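Long-range contacts in multicopper oxidase type 1 (Nitrosomonas europaea, PDB 3G5W), which probably couples oxidation of its substrates to electron transfer through copper centres, as a two-domain, laccase-like multicopper oxidase: residues R3-L7 against D304-H308; H198-T204 against D226-P232; S209-D215 against E234-L240. All coordinates share one frame; numbering follows the deposited sequence.

Interaction 1: R3-L7 against D304-H308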
loop_
_atom_site.group_PDB
_atom_site.type_symbol
_atom_site.label_atom_id
_atom_site.label_comp_id
_atom_site.label_asym_id
_atom_site.label_seq_id
_atom_site.Cartn_x
_atom_site.Cartn_y
_atom_site.Cartn_z
ATOM N N ARG A 3 22.549 -17.093 24.846
ATOM C CA ARG A 3 21.344 -16.702 25.570
ATOM C C ARG A 3 20.265 -17.759 25.403
ATOM O O ARG A 3 19.999 -18.206 24.288
ATOM C CB ARG A 3 20.845 -15.327 25.102
ATOM C CG ARG A 3 21.888 -14.216 25.220
ATOM C CD ARG A 3 21.263 -12.843 25.152
ATOM N NE ARG A 3 22.264 -11.778 25.175
ATOM C CZ ARG A 3 22.769 -11.232 26.281
ATOM N NH1 ARG A 3 22.394 -11.656 27.485
ATOM N NH2 ARG A 3 23.668 -10.261 26.180
ATOM N N GLU A 4 19.668 -18.174 26.516
ATOM C CA GLU A 4 18.623 -19.200 26.490
ATOM C C GLU A 4 17.350 -18.730 27.173
ATOM O O GLU A 4 17.365 -18.319 28.345
ATOM C CB GLU A 4 19.112 -20.530 27.091
ATOM C CG GLU A 4 18.066 -21.652 27.031
ATOM C CD GLU A 4 18.657 -23.065 27.019
ATOM O OE1 GLU A 4 19.902 -23.223 26.977
ATOM O OE2 GLU A 4 17.857 -24.026 27.043
ATOM N N PHE A 5 16.251 -18.806 26.432
ATOM C CA PHE A 5 14.961 -18.346 26.912
ATOM C C PHE A 5 13.919 -19.459 26.825
ATOM O O PHE A 5 14.066 -20.403 26.037
ATOM C CB PHE A 5 14.477 -17.144 26.095
ATOM C CG PHE A 5 15.521 -16.070 25.879
ATOM C CD1 PHE A 5 16.096 -15.403 26.956
ATOM C CD2 PHE A 5 15.888 -15.697 24.587
ATOM C CE1 PHE A 5 17.037 -14.397 26.748
ATOM C CE2 PHE A 5 16.829 -14.692 24.366
ATOM C CZ PHE A 5 17.403 -14.039 25.446
ATOM N N ASP A 6 12.871 -19.331 27.634
ATOM C CA ASP A 6 11.732 -20.249 27.611
ATOM C C ASP A 6 10.457 -19.488 27.271
ATOM O O ASP A 6 10.215 -18.397 27.803
ATOM C CB ASP A 6 11.546 -20.947 28.966
ATOM C CG ASP A 6 12.648 -21.961 29.283
ATOM O OD1 ASP A 6 13.330 -22.461 28.362
ATOM O OD2 ASP A 6 12.829 -22.270 30.482
ATOM N N LEU A 7 9.641 -20.066 26.391
ATOM C CA LEU A 7 8.298 -19.555 26.130
ATOM C C LEU A 7 7.251 -20.647 26.261
ATOM O O LEU A 7 7.454 -21.767 25.804
ATOM C CB LEU A 7 8.201 -18.947 24.723
ATOM C CG LEU A 7 8.863 -17.596 24.443
ATOM C CD1 LEU A 7 8.748 -17.267 22.965
ATOM C CD2 LEU A 7 8.236 -16.486 25.275
ATOM N N ASP A 304 19.139 -4.606 31.009
ATOM C CA ASP A 304 20.105 -5.584 30.504
ATOM C C ASP A 304 19.478 -6.453 29.422
ATOM O O ASP A 304 18.298 -6.804 29.508
ATOM C CB ASP A 304 20.608 -6.477 31.637
ATOM C CG ASP A 304 21.656 -5.797 32.499
ATOM O OD1 ASP A 304 22.309 -4.848 32.015
ATOM O OD2 ASP A 304 21.836 -6.224 33.663
ATOM N N LEU A 305 20.273 -6.788 28.410
ATOM C CA LEU A 305 19.822 -7.619 27.297
ATOM C C LEU A 305 19.270 -8.958 27.782
ATOM O O LEU A 305 19.680 -9.465 28.835
ATOM C CB LEU A 305 20.960 -7.845 26.299
ATOM C CG LEU A 305 21.516 -6.642 25.529
ATOM C CD1 LEU A 305 22.742 -7.053 24.719
ATOM C CD2 LEU A 305 20.465 -6.011 24.618
ATOM N N GLY A 306 18.332 -9.513 27.020
ATOM C CA GLY A 306 17.691 -10.776 27.366
ATOM C C GLY A 306 16.222 -10.751 26.990
ATOM O O GLY A 306 15.821 -9.986 26.114
ATOM N N MET A 307 15.423 -11.587 27.645
ATOM C CA MET A 307 13.981 -11.612 27.408
ATOM C C MET A 307 13.244 -10.884 28.518
ATOM O O MET A 307 13.534 -11.087 29.699
ATOM C CB MET A 307 13.463 -13.050 27.288
ATOM C CG MET A 307 11.973 -13.137 26.936
ATOM S SD MET A 307 11.356 -14.820 26.659
ATOM C CE MET A 307 11.148 -15.329 28.351
ATOM N N HIS A 308 12.281 -10.051 28.145
ATOM C CA HIS A 308 11.527 -9.281 29.128
ATOM C C HIS A 308 10.032 -9.557 29.037
ATOM O O HIS A 308 9.384 -9.202 28.048
ATOM C CB HIS A 308 11.829 -7.779 28.991
ATOM C CG HIS A 308 13.277 -7.446 29.173
ATOM N ND1 HIS A 308 13.857 -7.316 30.417
ATOM C CD2 HIS A 308 14.271 -7.262 28.273
ATOM C CE1 HIS A 308 15.143 -7.047 30.274
ATOM N NE2 HIS A 308 15.419 -7.010 28.982
HETATM O O HOH W 1 22.152 -9.736 29.914
#

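Interaction 2: H198-T204 against D226-P232. With C1O (Cu-O linkage), chain H; C2O (Cu-O-Cu linkage), chain P.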
loop_
_atom_site.group_PDB
_atom_site.type_symbol
_atom_site.label_atom_id
_atom_site.label_comp_id
_atom_site.label_asym_id
_atom_site.label_seq_id
_atom_site.Cartn_x
_atom_site.Cartn_y
_atom_site.Cartn_z
ATOM N N HIS A 198 -3.741 -5.475 7.274
ATOM C CA HIS A 198 -3.967 -4.260 6.500
ATOM C C HIS A 198 -2.700 -3.417 6.405
ATOM O O HIS A 198 -1.804 -3.510 7.255
ATOM C CB HIS A 198 -5.050 -3.395 7.154
ATOM C CG HIS A 198 -6.431 -3.970 7.086
ATOM N ND1 HIS A 198 -7.557 -3.219 7.350
ATOM C CD2 HIS A 198 -6.874 -5.214 6.788
ATOM C CE1 HIS A 198 -8.633 -3.977 7.220
ATOM N NE2 HIS A 198 -8.246 -5.191 6.877
ATOM N N VAL A 199 -2.649 -2.592 5.364
ATOM C CA VAL A 199 -1.685 -1.502 5.272
ATOM C C VAL A 199 -2.102 -0.408 6.271
ATOM O O VAL A 199 -3.293 -0.136 6.446
ATOM C CB VAL A 199 -1.645 -0.926 3.827
ATOM C CG1 VAL A 199 -0.577 0.129 3.706
ATOM C CG2 VAL A 199 -1.393 -2.037 2.810
ATOM N N HIS A 200 -1.128 0.192 6.945
ATOM C CA HIS A 200 -1.384 1.302 7.852
ATOM C C HIS A 200 -0.596 2.502 7.356
ATOM O O HIS A 200 0.475 2.333 6.776
ATOM C CB HIS A 200 -0.962 0.942 9.283
ATOM C CG HIS A 200 -1.594 -0.316 9.787
ATOM N ND1 HIS A 200 -2.877 -0.353 10.290
ATOM C CD2 HIS A 200 -1.137 -1.589 9.827
ATOM C CE1 HIS A 200 -3.180 -1.595 10.626
ATOM N NE2 HIS A 200 -2.141 -2.364 10.354
ATOM N N ALA A 201 -1.134 3.696 7.582
ATOM C CA ALA A 201 -0.487 4.952 7.178
ATOM C C ALA A 201 -0.235 5.819 8.418
ATOM O O ALA A 201 -1.097 6.609 8.813
ATOM C CB ALA A 201 -1.359 5.684 6.184
ATOM N N ILE A 202 0.931 5.654 9.040
ATOM C CA ILE A 202 1.179 6.261 10.342
ATOM C C ILE A 202 1.631 7.706 10.185
ATOM O O ILE A 202 2.720 7.979 9.668
ATOM C CB ILE A 202 2.178 5.454 11.225
ATOM C CG1 ILE A 202 1.704 4.005 11.434
ATOM C CG2 ILE A 202 2.399 6.151 12.576
ATOM C CD1 ILE A 202 0.311 3.869 12.045
ATOM N N HIS A 203 0.781 8.610 10.659
ATOM C CA HIS A 203 1.006 10.035 10.535
ATOM C C HIS A 203 1.287 10.675 11.903
ATOM O O HIS A 203 0.555 10.435 12.863
ATOM C CB HIS A 203 -0.210 10.672 9.853
ATOM C CG HIS A 203 -0.165 12.163 9.833
ATOM N ND1 HIS A 203 0.883 12.865 9.279
ATOM C CD2 HIS A 203 -1.021 13.088 10.327
ATOM C CE1 HIS A 203 0.670 14.161 9.427
ATOM N NE2 HIS A 203 -0.478 14.323 10.058
ATOM N N THR A 204 2.366 11.465 11.986
ATOM C CA THR A 204 2.727 12.178 13.218
ATOM C C THR A 204 2.641 13.702 13.035
ATOM O O THR A 204 3.283 14.266 12.146
ATOM C CB THR A 204 4.153 11.779 13.713
ATOM O OG1 THR A 204 4.247 10.351 13.829
ATOM C CG2 THR A 204 4.470 12.417 15.087
ATOM N N ASP A 226 5.836 12.934 6.638
ATOM C CA ASP A 226 4.975 12.979 7.816
ATOM C C ASP A 226 4.044 11.775 7.952
ATOM O O ASP A 226 3.424 11.592 9.001
ATOM C CB ASP A 226 4.195 14.306 7.899
ATOM C CG ASP A 226 3.283 14.548 6.698
ATOM O OD1 ASP A 226 2.471 13.668 6.350
ATOM O OD2 ASP A 226 3.362 15.649 6.106
ATOM N N THR A 227 3.957 10.971 6.889
ATOM C CA THR A 227 3.094 9.783 6.854
ATOM C C THR A 227 3.867 8.585 6.291
ATOM O O THR A 227 4.438 8.653 5.198
ATOM C CB THR A 227 1.786 10.041 6.038
ATOM O OG1 THR A 227 1.115 11.196 6.559
ATOM C CG2 THR A 227 0.829 8.851 6.100
ATOM N N VAL A 228 3.891 7.501 7.062
ATOM C CA VAL A 228 4.631 6.294 6.716
ATOM C C VAL A 228 3.657 5.180 6.342
ATOM O O VAL A 228 2.937 4.664 7.200
ATOM C CB VAL A 228 5.515 5.809 7.901
ATOM C CG1 VAL A 228 6.342 4.587 7.492
ATOM C CG2 VAL A 228 6.425 6.950 8.425
ATOM N N LEU A 229 3.648 4.803 5.065
ATOM C CA LEU A 229 2.809 3.701 4.606
ATOM C C LEU A 229 3.524 2.382 4.891
ATOM O O LEU A 229 4.618 2.128 4.358
ATOM C CB LEU A 229 2.490 3.855 3.111
ATOM C CG LEU A 229 1.269 3.098 2.576
ATOM C CD1 LEU A 229 -0.015 3.667 3.164
ATOM C CD2 LEU A 229 1.232 3.158 1.037
ATOM N N ILE A 230 2.926 1.563 5.759
ATOM C CA ILE A 230 3.545 0.313 6.212
ATOM C C ILE A 230 2.610 -0.893 6.011
ATOM O O ILE A 230 1.460 -0.888 6.451
ATOM C CB ILE A 230 4.092 0.415 7.679
ATOM C CG1 ILE A 230 4.796 -0.886 8.091
ATOM C CG2 ILE A 230 2.996 0.824 8.672
ATOM C CD1 ILE A 230 5.453 -0.848 9.453
ATOM N N GLY A 231 3.115 -1.905 5.312
ATOM C CA GLY A 231 2.324 -3.076 4.940
ATOM C C GLY A 231 2.645 -4.282 5.798
ATOM O O GLY A 231 3.645 -4.281 6.510
ATOM N N PRO A 232 1.792 -5.322 5.740
ATOM C CA PRO A 232 1.985 -6.535 6.541
ATOM C C PRO A 232 3.393 -7.127 6.402
ATOM O O PRO A 232 3.878 -7.318 5.291
ATOM C CB PRO A 232 0.935 -7.494 5.972
ATOM C CG PRO A 232 -0.147 -6.592 5.490
ATOM C CD PRO A 232 0.577 -5.407 4.905
HETATM CU CU4 C1O H . -1.496 15.955 10.210
HETATM O O3 C1O H . 0.779 17.614 10.250
HETATM CU CU2 C2O P . -4.074 13.751 12.428
HETATM CU CU3 C2O P . -4.182 14.660 7.491
HETATM O O1 C2O P . -4.336 14.115 10.116
#

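Interaction 3: S209-D215 against E234-L240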
loop_
_atom_site.group_PDB
_atom_site.type_symbol
_atom_site.label_atom_id
_atom_site.label_comp_id
_atom_site.label_asym_id
_atom_site.label_seq_id
_atom_site.Cartn_x
_atom_site.Cartn_y
_atom_site.Cartn_z
ATOM N N SER A 209 8.967 13.190 10.220
ATOM C CA SER A 209 9.294 11.770 10.273
ATOM C C SER A 209 10.511 11.484 9.406
ATOM O O SER A 209 10.487 11.734 8.195
ATOM C CB SER A 209 8.115 10.920 9.791
ATOM O OG SER A 209 7.044 10.960 10.715
ATOM N N GLN A 210 11.575 10.977 10.028
ATOM C CA GLN A 210 12.738 10.520 9.284
ATOM C C GLN A 210 12.654 9.001 9.200
ATOM O O GLN A 210 12.931 8.304 10.178
ATOM C CB GLN A 210 14.049 10.938 9.966
ATOM C CG GLN A 210 14.228 12.442 10.172
ATOM C CD GLN A 210 15.463 12.759 11.011
ATOM O OE1 GLN A 210 16.590 12.481 10.604
ATOM N NE2 GLN A 210 15.249 13.327 12.198
ATOM N N ILE A 211 12.266 8.496 8.034
ATOM C CA ILE A 211 12.149 7.053 7.810
ATOM C C ILE A 211 13.562 6.539 7.563
ATOM O O ILE A 211 14.112 6.720 6.475
ATOM C CB ILE A 211 11.201 6.738 6.623
ATOM C CG1 ILE A 211 9.838 7.410 6.850
ATOM C CG2 ILE A 211 11.049 5.223 6.443
ATOM C CD1 ILE A 211 8.967 7.547 5.624
ATOM N N ALA A 212 14.152 5.923 8.586
ATOM C CA ALA A 212 15.592 5.638 8.589
ATOM C C ALA A 212 15.991 4.176 8.357
ATOM O O ALA A 212 17.123 3.900 7.931
ATOM C CB ALA A 212 16.225 6.160 9.877
ATOM N N PHE A 213 15.085 3.250 8.670
ATOM C CA PHE A 213 15.335 1.816 8.480
ATOM C C PHE A 213 14.098 1.131 7.908
ATOM O O PHE A 213 12.971 1.477 8.272
ATOM C CB PHE A 213 15.706 1.130 9.810
ATOM C CG PHE A 213 16.992 1.623 10.433
ATOM C CD1 PHE A 213 18.155 0.872 10.342
ATOM C CD2 PHE A 213 17.025 2.826 11.145
ATOM C CE1 PHE A 213 19.341 1.313 10.921
ATOM C CE2 PHE A 213 18.206 3.276 11.729
ATOM C CZ PHE A 213 19.365 2.520 11.613
ATOM N N LYS A 214 14.322 0.175 7.005
ATOM C CA LYS A 214 13.265 -0.717 6.522
ATOM C C LYS A 214 13.704 -2.145 6.756
ATOM O O LYS A 214 14.831 -2.507 6.417
ATOM C CB LYS A 214 12.955 -0.513 5.030
ATOM C CG LYS A 214 12.008 -1.599 4.460
ATOM C CD LYS A 214 11.722 -1.453 2.972
ATOM C CE LYS A 214 11.088 -2.746 2.398
ATOM N NZ LYS A 214 10.017 -3.338 3.278
ATOM N N ASP A 215 12.812 -2.947 7.339
ATOM C CA ASP A 215 13.064 -4.366 7.634
ATOM C C ASP A 215 14.409 -4.587 8.332
ATOM O O ASP A 215 15.101 -5.569 8.073
ATOM C CB ASP A 215 12.986 -5.217 6.354
ATOM C CG ASP A 215 11.643 -5.100 5.634
ATOM O OD1 ASP A 215 11.550 -5.604 4.494
ATOM O OD2 ASP A 215 10.688 -4.506 6.190
ATOM N N GLU A 234 6.275 -5.789 7.016
ATOM C CA GLU A 234 7.298 -4.732 6.979
ATOM C C GLU A 234 7.569 -4.162 8.363
ATOM O O GLU A 234 6.700 -4.181 9.233
ATOM C CB GLU A 234 6.872 -3.586 6.062
ATOM C CG GLU A 234 6.689 -3.961 4.608
ATOM C CD GLU A 234 6.550 -2.733 3.731
ATOM O OE1 GLU A 234 5.464 -2.101 3.747
ATOM O OE2 GLU A 234 7.540 -2.389 3.043
ATOM N N ARG A 235 8.789 -3.660 8.556
ATOM C CA ARG A 235 9.094 -2.828 9.706
ATOM C C ARG A 235 9.744 -1.556 9.211
ATOM O O ARG A 235 10.559 -1.592 8.284
ATOM C CB ARG A 235 10.038 -3.528 10.687
ATOM C CG ARG A 235 9.416 -4.688 11.471
ATOM C CD ARG A 235 9.475 -5.985 10.685
ATOM N NE ARG A 235 10.846 -6.455 10.525
ATOM C CZ ARG A 235 11.305 -7.100 9.461
ATOM N NH1 ARG A 235 10.503 -7.354 8.429
ATOM N NH2 ARG A 235 12.579 -7.477 9.422
ATOM N N TYR A 236 9.374 -0.440 9.834
ATOM C CA TYR A 236 10.030 0.835 9.606
ATOM C C TYR A 236 10.440 1.452 10.933
ATOM O O TYR A 236 9.631 1.522 11.859
ATOM C CB TYR A 236 9.101 1.786 8.850
ATOM C CG TYR A 236 8.949 1.424 7.389
ATOM C CD1 TYR A 236 9.907 1.814 6.456
ATOM C CD2 TYR A 236 7.857 0.683 6.941
ATOM C CE1 TYR A 236 9.784 1.481 5.110
ATOM C CE2 TYR A 236 7.721 0.343 5.590
ATOM C CZ TYR A 236 8.687 0.750 4.682
ATOM O OH TYR A 236 8.573 0.421 3.345
ATOM N N ASP A 237 11.699 1.883 11.026
ATOM C CA ASP A 237 12.147 2.693 12.157
ATOM C C ASP A 237 12.083 4.159 11.768
ATOM O O ASP A 237 12.732 4.594 10.808
ATOM C CB ASP A 237 13.570 2.323 12.602
ATOM C CG ASP A 237 13.676 0.894 13.134
ATOM O OD1 ASP A 237 14.502 0.658 14.036
ATOM O OD2 ASP A 237 12.954 -0.003 12.645
ATOM N N VAL A 238 11.297 4.913 12.524
ATOM C CA VAL A 238 11.106 6.331 12.267
ATOM C C VAL A 238 11.755 7.114 13.396
ATOM O O VAL A 238 11.423 6.911 14.569
ATOM C CB VAL A 238 9.609 6.694 12.160
ATOM C CG1 VAL A 238 9.432 8.176 11.830
ATOM C CG2 VAL A 238 8.924 5.834 11.096
ATOM N N ILE A 239 12.688 7.989 13.035
ATOM C CA ILE A 239 13.355 8.837 14.019
ATOM C C ILE A 239 12.776 10.260 13.984
ATOM O O ILE A 239 12.631 10.858 12.914
ATOM C CB ILE A 239 14.907 8.780 13.877
ATOM C CG1 ILE A 239 15.436 7.532 14.594
ATOM C CG2 ILE A 239 15.575 10.000 14.533
ATOM C CD1 ILE A 239 15.932 6.441 13.707
ATOM N N LEU A 240 12.405 10.767 15.157
ATOM C CA LEU A 240 11.805 12.087 15.282
ATOM C C LEU A 240 12.609 12.933 16.264
ATOM O O LEU A 240 12.864 12.504 17.396
ATOM C CB LEU A 240 10.351 11.973 15.778
ATOM C CG LEU A 240 9.285 11.122 15.075
ATOM C CD1 LEU A 240 8.111 10.864 16.032
ATOM C CD2 LEU A 240 8.772 11.806 13.837
HETATM O O HOH W 2 15.165 -8.054 7.227
#

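Interaction 1: R3-L7 against D304-H308
Met307 lays its side chain along the aromatic ring of Phe5. Its CB sits over one ring face, displaced toward the rim and 4.0 Å from the centroid of the Phe5 ring, a CH-pi contact. The methionine has CG anti to the backbone N (chi1 -176°) and is again extended about the next bond, which carries the chain past the phenylalanine in the opposite sense. Met307 SD consequently meets the ring obliquely, 5.2 Å from the centroid of Phe5, in a Met-aromatic contact, and goes on to touch Leu7 CD2 at 3.8 Å. A bend at the last torsion (chi3 80°) brings Met307 CE to 3.3 Å from Asp6 O. Farther out on the ring, Phe5 CE1 abuts Met307 N at 3.4 Å and also meets CA of Gly306, whose backbone angles would jam a CB against the preceding carbonyl. This is face-to-face packing in the cupredoxin sandwich of the first domain: the strands run at 25° to each other in different sheets, and strand 306-308 flanks strand 35-39, whose Ile36 and Val38 also touch Phe5. An alanine at Phe5 would remove the ring and is likely to open a gap under Met307, whose side chain could then turn more freely. Arg3 makes the outer part of the contact. Its side chain reaches Leu305, whose CB lies over one face of the guanidinium near the rim, 3.6 Å from Arg3 NH2. A water donates to Leu305 O at 2.7 Å and accepts from Arg3 NH1, while Arg3 NE is held by a salt bridge to Asp42.

Interaction 2: H198-T204 against D226-P232
With CG anti to its backbone N (chi1 172°), His203 swings its ring beside the backbone carbonyl of Asp226, while Asp226 holds CG between its own N and carbonyl carbon (chi1 60°), bringing the carboxylate round to the same imidazole. The two residues stand at one end of an antiparallel strand pair in the second cupredoxin domain, where strand 227-230 is outermost in its sheet within the chain. Asp226 O is gripped twice: by His203 ND1 at 2.9 Å, from above the carbonyl plane, and by Thr204 N at 3.2 Å. With ND1 thus engaged, the other ring nitrogen, His203 NE2, binds the copper CU4 at 1.9 Å, and His59 of the second subunit binds the same metal. Asp226 is therefore a second-shell residue that helps fix the rotation of a copper ligand. Its OD1 accepts from Thr227 OG1 at 2.8 Å and from His61 of the second subunit, and its OD2 forms a salt bridge with Arg235 of that subunit, so the interface around the copper is secured by charge as well as metal.

Along the ladder, His200 pairs with Ile230 and Ile202 with Val228 as hydrogen-bonded pairs, the straightest bond being that from Ile230 N to His200 O (2.8 Å, 177° at the hydrogen). Ala201 shares the face of His203 and rests between the methyls of Thr227 and Leu229. Beyond it, Val199 CG1 meets Leu229 CD1 at 3.6 Å. The side chains of Ile202, Val228 and Ile230 project from the other face into the sandwich. His200 also lies there, its ND1 bonded to Asp252 and its CB 4.0 Å from Ile230 CG2.

Interaction 3: S209-D215 against E234-L240
Lys214 NZ is gripped by two carboxylates: Glu234 OE2, 2.7 Å away across the contact, offers its anti lone pair, and Asp215 OD1, 3.0 Å from Lys214 NZ, is met from above the carboxylate plane. The ammonium also donates to the backbone carbonyl of Thr227 in the third subunit, where Asp226 N donates to Asp215 OD1. The lysine is extended as far as CE, starting with CG anti to the backbone N (chi1 171°), and its methylenes lie alongside Tyr236, pointing the same way, with Lys214 CD 3.7 Å from Tyr236 OH. A final bend (chi4 44°) turns the ammonium into the acidic pair. Asp215 has another role: its OD2 accepts from Arg235 N at 3.1 Å, while its own N donates to Arg235 O at 2.8 Å. The Asp215 carboxylate and the Arg235 guanidinium are almost parallel planes (3° apart), but the carboxylate oxygen lies well out of the guanidinium plane, making this a long, purely electrostatic pair.

These strands are antiparallel neighbours in the six-stranded sheet of the second cupredoxin domain, and their ladder is interrupted by a classic beta bulge. Ala212 N and Phe213 N both face Asp237 O, the first at 3.0 Å and the second, weakly, at 3.5 Å, which shifts the register by one residue. On one side of the ladder, Ile211 CG2 packs obliquely on the Tyr236 ring. On the other, Phe213 and Asp237 meet through their CB atoms, and Arg189 serves both, by cation-pi contact with the ring and a salt bridge to the carboxylate. Arg235 sends NH1 to the carbonyl of Gly233, NE to that of Thr99 in the first domain and NH2 to Asp226 of the third subunit.

Overall arrangement
From the N terminus, the chain enters interaction 1 at once but closes it only near the C terminus, so the loop between 3-7 and 304-308 encloses nearly the whole protein and joins the returning tail to the first cupredoxin domain. Interactions 2 and 3 both nest within it. They cross: 198-204 is followed by 209-215 before 226-232 closes interaction 2, and 234-240 then closes interaction 3. They belong to the two facing sheets of the second domain and touch where Val228 meets Ile211 and Val238, and Ile230 meets Tyr236. Interactions 1 and 2 lie on opposite sides of the chain's centre, about 30 Å between centres.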